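Local coordinates for protein activated BY transcription factor SSRB (Salmonella enterica, PDB 2WNW) that belongs to glycosyl hydrolase family 30, pairing a TIM-barrel domain with a beta-sandwich domain, at residues P143-K151 and L162-I173. Numbering follows the deposited sequence.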
loop_
_atom_site.group_PDB
_atom_site.type_symbol
_atom_site.label_atom_id
_atom_site.label_comp_id
_atom_site.label_asym_id
_atom_site.label_seq_id
_atom_site.Cartn_x
_atom_site.Cartn_y
_atom_site.Cartn_z
ATOM N N PRO A 143 -8.814 -17.328 24.670
ATOM C CA PRO A 143 -8.090 -18.139 25.650
ATOM C C PRO A 143 -6.602 -18.179 25.307
ATOM O O PRO A 143 -6.228 -18.114 24.139
ATOM C CB PRO A 143 -8.707 -19.535 25.496
ATOM C CG PRO A 143 -9.840 -19.374 24.492
ATOM C CD PRO A 143 -9.463 -18.185 23.667
ATOM N N TRP A 144 -5.763 -18.274 26.330
ATOM C CA TRP A 144 -4.331 -18.394 26.129
ATOM C C TRP A 144 -4.016 -19.878 26.357
ATOM O O TRP A 144 -3.061 -20.421 25.800
ATOM C CB TRP A 144 -3.571 -17.519 27.129
ATOM C CG TRP A 144 -3.142 -16.171 26.583
ATOM C CD1 TRP A 144 -1.860 -15.739 26.395
ATOM C CD2 TRP A 144 -3.991 -15.077 26.195
ATOM N NE1 TRP A 144 -1.854 -14.449 25.919
ATOM C CE2 TRP A 144 -3.147 -14.017 25.787
ATOM C CE3 TRP A 144 -5.379 -14.889 26.152
ATOM C CZ2 TRP A 144 -3.645 -12.783 25.342
ATOM C CZ3 TRP A 144 -5.878 -13.658 25.708
ATOM C CH2 TRP A 144 -5.008 -12.623 25.310
ATOM N N SER A 145 -4.833 -20.537 27.175
ATOM C CA SER A 145 -4.633 -21.963 27.440
ATOM C C SER A 145 -5.755 -22.648 28.207
ATOM O O SER A 145 -6.334 -22.073 29.126
ATOM C CB SER A 145 -3.327 -22.193 28.215
ATOM O OG SER A 145 -3.181 -23.569 28.567
ATOM N N PRO A 146 -6.091 -23.889 27.813
ATOM C CA PRO A 146 -7.139 -24.659 28.488
ATOM C C PRO A 146 -6.524 -25.080 29.826
ATOM O O PRO A 146 -5.329 -24.867 30.050
ATOM C CB PRO A 146 -7.341 -25.865 27.566
ATOM C CG PRO A 146 -6.947 -25.339 26.208
ATOM C CD PRO A 146 -5.707 -24.526 26.541
ATOM N N PRO A 147 -7.321 -25.677 30.729
ATOM C CA PRO A 147 -6.771 -26.102 32.024
ATOM C C PRO A 147 -5.628 -27.088 31.776
ATOM O O PRO A 147 -5.631 -27.795 30.769
ATOM C CB PRO A 147 -7.966 -26.769 32.707
ATOM C CG PRO A 147 -9.152 -26.051 32.101
ATOM C CD PRO A 147 -8.764 -25.958 30.644
ATOM N N ALA A 148 -4.665 -27.141 32.693
ATOM C CA ALA A 148 -3.516 -28.028 32.545
ATOM C C ALA A 148 -3.853 -29.493 32.273
ATOM O O ALA A 148 -3.300 -30.092 31.349
ATOM C CB ALA A 148 -2.614 -27.928 33.779
ATOM N N PHE A 149 -4.760 -30.070 33.058
ATOM C CA PHE A 149 -5.102 -31.478 32.876
ATOM C C PHE A 149 -5.750 -31.815 31.538
ATOM O O PHE A 149 -5.847 -32.986 31.176
ATOM C CB PHE A 149 -5.988 -31.989 34.025
ATOM C CG PHE A 149 -7.410 -31.502 33.978
ATOM C CD1 PHE A 149 -7.744 -30.227 34.426
ATOM C CD2 PHE A 149 -8.425 -32.336 33.510
ATOM C CE1 PHE A 149 -9.071 -29.787 34.414
ATOM C CE2 PHE A 149 -9.753 -31.906 33.493
ATOM C CZ PHE A 149 -10.076 -30.630 33.947
ATOM N N MET A 150 -6.184 -30.796 30.799
ATOM C CA MET A 150 -6.808 -31.020 29.498
ATOM C C MET A 150 -5.789 -30.980 28.360
ATOM O O MET A 150 -6.149 -31.146 27.195
ATOM C CB MET A 150 -7.889 -29.968 29.228
ATOM C CG MET A 150 -9.132 -30.092 30.092
ATOM S SD MET A 150 -10.489 -29.094 29.434
ATOM C CE MET A 150 -11.660 -29.213 30.769
ATOM N N LYS A 151 -4.521 -30.775 28.703
ATOM C CA LYS A 151 -3.465 -30.678 27.702
ATOM C C LYS A 151 -2.479 -31.841 27.691
ATOM O O LYS A 151 -2.316 -32.556 28.683
ATOM C CB LYS A 151 -2.704 -29.363 27.900
ATOM C CG LYS A 151 -3.616 -28.142 27.940
ATOM C CD LYS A 151 -2.864 -26.877 28.307
ATOM C CE LYS A 151 -1.825 -26.511 27.257
ATOM N NZ LYS A 151 -0.999 -25.363 27.716
ATOM N N LEU A 162 -4.462 -29.260 23.195
ATOM C CA LEU A 162 -5.678 -29.697 23.863
ATOM C C LEU A 162 -5.844 -31.170 23.511
ATOM O O LEU A 162 -5.752 -31.544 22.343
ATOM C CB LEU A 162 -6.881 -28.897 23.345
ATOM C CG LEU A 162 -8.263 -29.263 23.895
ATOM C CD1 LEU A 162 -8.290 -29.041 25.395
ATOM C CD2 LEU A 162 -9.332 -28.409 23.212
ATOM N N ARG A 163 -6.055 -32.019 24.513
ATOM C CA ARG A 163 -6.234 -33.436 24.230
ATOM C C ARG A 163 -7.512 -33.577 23.418
ATOM O O ARG A 163 -8.525 -32.955 23.733
ATOM C CB ARG A 163 -6.331 -34.242 25.529
ATOM C CG ARG A 163 -5.001 -34.389 26.250
ATOM C CD ARG A 163 -5.099 -35.410 27.375
ATOM N NE ARG A 163 -5.853 -34.909 28.518
ATOM C CZ ARG A 163 -6.843 -35.568 29.115
ATOM N NH1 ARG A 163 -7.214 -36.762 28.675
ATOM N NH2 ARG A 163 -7.451 -35.040 30.167
ATOM N N ARG A 164 -7.463 -34.387 22.368
ATOM C CA ARG A 164 -8.626 -34.565 21.510
ATOM C C ARG A 164 -9.882 -34.947 22.285
ATOM O O ARG A 164 -10.980 -34.520 21.934
ATOM C CB ARG A 164 -8.346 -35.620 20.436
ATOM C CG ARG A 164 -9.515 -35.832 19.484
ATOM C CD ARG A 164 -9.840 -34.559 18.705
ATOM N NE ARG A 164 -11.182 -34.602 18.131
ATOM C CZ ARG A 164 -11.663 -33.703 17.278
ATOM N NH1 ARG A 164 -10.910 -32.682 16.891
ATOM N NH2 ARG A 164 -12.900 -33.825 16.813
ATOM N N GLU A 165 -9.724 -35.736 23.343
ATOM C CA GLU A 165 -10.880 -36.149 24.128
ATOM C C GLU A 165 -11.392 -35.047 25.055
ATOM O O GLU A 165 -12.359 -35.251 25.793
ATOM C CB GLU A 165 -10.566 -37.417 24.937
ATOM C CG GLU A 165 -9.464 -37.289 25.980
ATOM C CD GLU A 165 -8.066 -37.518 25.417
ATOM O OE1 GLU A 165 -7.141 -37.753 26.225
ATOM O OE2 GLU A 165 -7.883 -37.462 24.182
ATOM N N CYS A 166 -10.752 -33.878 25.011
ATOM C CA CYS A 166 -11.166 -32.752 25.849
ATOM C C CYS A 166 -11.741 -31.582 25.053
ATOM O O CYS A 166 -11.998 -30.517 25.615
ATOM C CB CYS A 166 -9.992 -32.249 26.694
ATOM S SG CYS A 166 -9.415 -33.434 27.928
ATOM N N TYR A 167 -11.947 -31.771 23.753
ATOM C CA TYR A 167 -12.498 -30.694 22.934
ATOM C C TYR A 167 -13.878 -30.281 23.430
ATOM O O TYR A 167 -14.153 -29.093 23.605
ATOM C CB TYR A 167 -12.564 -31.115 21.460
ATOM C CG TYR A 167 -11.293 -30.826 20.683
ATOM C CD1 TYR A 167 -10.042 -31.185 21.188
ATOM C CD2 TYR A 167 -11.344 -30.209 19.430
ATOM C CE1 TYR A 167 -8.871 -30.940 20.467
ATOM C CE2 TYR A 167 -10.181 -29.961 18.699
ATOM C CZ TYR A 167 -8.950 -30.329 19.219
ATOM O OH TYR A 167 -7.804 -30.108 18.487
ATOM N N ALA A 168 -14.747 -31.260 23.661
ATOM C CA ALA A 168 -16.091 -30.969 24.142
ATOM C C ALA A 168 -16.052 -30.296 25.512
ATOM O O ALA A 168 -16.768 -29.321 25.760
ATOM C CB ALA A 168 -16.909 -32.254 24.214
ATOM N N ASP A 169 -15.210 -30.813 26.403
ATOM C CA ASP A 169 -15.106 -30.254 27.746
ATOM C C ASP A 169 -14.595 -28.815 27.762
ATOM O O ASP A 169 -15.070 -27.995 28.548
ATOM C CB ASP A 169 -14.203 -31.132 28.622
ATOM C CG ASP A 169 -14.771 -32.527 28.836
ATOM O OD1 ASP A 169 -15.977 -32.640 29.132
ATOM O OD2 ASP A 169 -14.008 -33.509 28.721
ATOM N N TRP A 170 -13.628 -28.506 26.903
ATOM C CA TRP A 170 -13.078 -27.149 26.847
ATOM C C TRP A 170 -14.154 -26.218 26.291
ATOM O O TRP A 170 -14.346 -25.108 26.788
ATOM C CB TRP A 170 -11.832 -27.118 25.953
ATOM C CG TRP A 170 -11.143 -25.767 25.822
ATOM C CD1 TRP A 170 -10.565 -25.260 24.689
ATOM C CD2 TRP A 170 -10.914 -24.791 26.856
ATOM N NE1 TRP A 170 -9.995 -24.038 24.949
ATOM C CE2 TRP A 170 -10.192 -23.724 26.268
ATOM C CE3 TRP A 170 -11.247 -24.713 28.218
ATOM C CZ2 TRP A 170 -9.794 -22.593 26.994
ATOM C CZ3 TRP A 170 -10.850 -23.584 28.943
ATOM C CH2 TRP A 170 -10.130 -22.541 28.326
ATOM N N ALA A 171 -14.864 -26.675 25.263
ATOM C CA ALA A 171 -15.925 -25.865 24.679
ATOM C C ALA A 171 -16.993 -25.591 25.739
ATOM O O ALA A 171 -17.520 -24.481 25.821
ATOM C CB ALA A 171 -16.539 -26.577 23.484
ATOM N N ASP A 172 -17.307 -26.600 26.553
ATOM C CA ASP A 172 -18.310 -26.431 27.602
ATOM C C ASP A 172 -17.858 -25.415 28.648
ATOM O O ASP A 172 -18.674 -24.665 29.179
ATOM C CB ASP A 172 -18.625 -27.766 28.294
ATOM C CG ASP A 172 -19.452 -28.696 27.426
ATOM O OD1 ASP A 172 -20.153 -28.203 26.515
ATOM O OD2 ASP A 172 -19.415 -29.922 27.669
ATOM N N ILE A 173 -16.564 -25.399 28.956
ATOM C CA ILE A 173 -16.048 -24.442 29.928
ATOM C C ILE A 173 -16.203 -23.027 29.385
ATOM O O ILE A 173 -16.587 -22.115 30.118
ATOM C CB ILE A 173 -14.558 -24.688 30.237
ATOM C CG1 ILE A 173 -14.404 -25.994 31.019
ATOM C CG2 ILE A 173 -13.983 -23.509 31.030
ATOM C CD1 ILE A 173 -12.981 -26.312 31.380
#
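Trp170 presents its indole to three prolines of the loop 143-151. Pro146 covers one ring face and makes a CH-pi contact: Pro146 CA lies 3.6 Å from the centroid of the Trp170 six-membered ring, 11° off the normal. Pro146 CG lies over the pyrrole side, 3.5 Å from Trp170 NE1. Pro143 comes to the ring edge, CB to CZ2 of Trp170. Pro147 CD meets the indole obliquely at CZ3. The indole reaches these prolines because Trp170 CG is anti to the backbone N (chi1 -179°).

Met150 buries the most surface here. Beyond CG its chain is extended, which carries it along the start of the helix. Met150 CG passes Cys166 SG at 4.0 Å, and the terminal methyl reaches Asp169 CB and Ile173. The methyls Met150 CE and Ile173 CD1 meet tip to tip; their modelled 3.2 Å is too short for two carbons and so doubtful. Leu162 CD1 lies against both Pro146 CB and Met150 CB.

Polar bonds tie down the far end of the loop. Arg163 N gives a nearly straight bond to Met150 O (2.8 Å, 178°), where Lys151 and Leu162 form a single beta bridge. The Arg163 side chain gives NH2 to Phe149 O at 2.8 Å; its NE adds a weak bond to the same oxygen. Arg163 NH1 forms a salt bridge with Glu165 OE1 (2.6 Å), so both ends of the guanidinium are engaged.

Lys151 NZ bonds Ser145 OG within the loop and also the carbonyls of Asp155, Gly159 and Ser205. Leu109 of helix 106-110 touches Met150 and Asp169, while Phe216 of helix 210-227 meets Trp170. The contact thus packs the loop after barrel strand 138-143 onto the N-terminal part of helix 167-183, within the beta-alpha-beta crossover to strand 190-192.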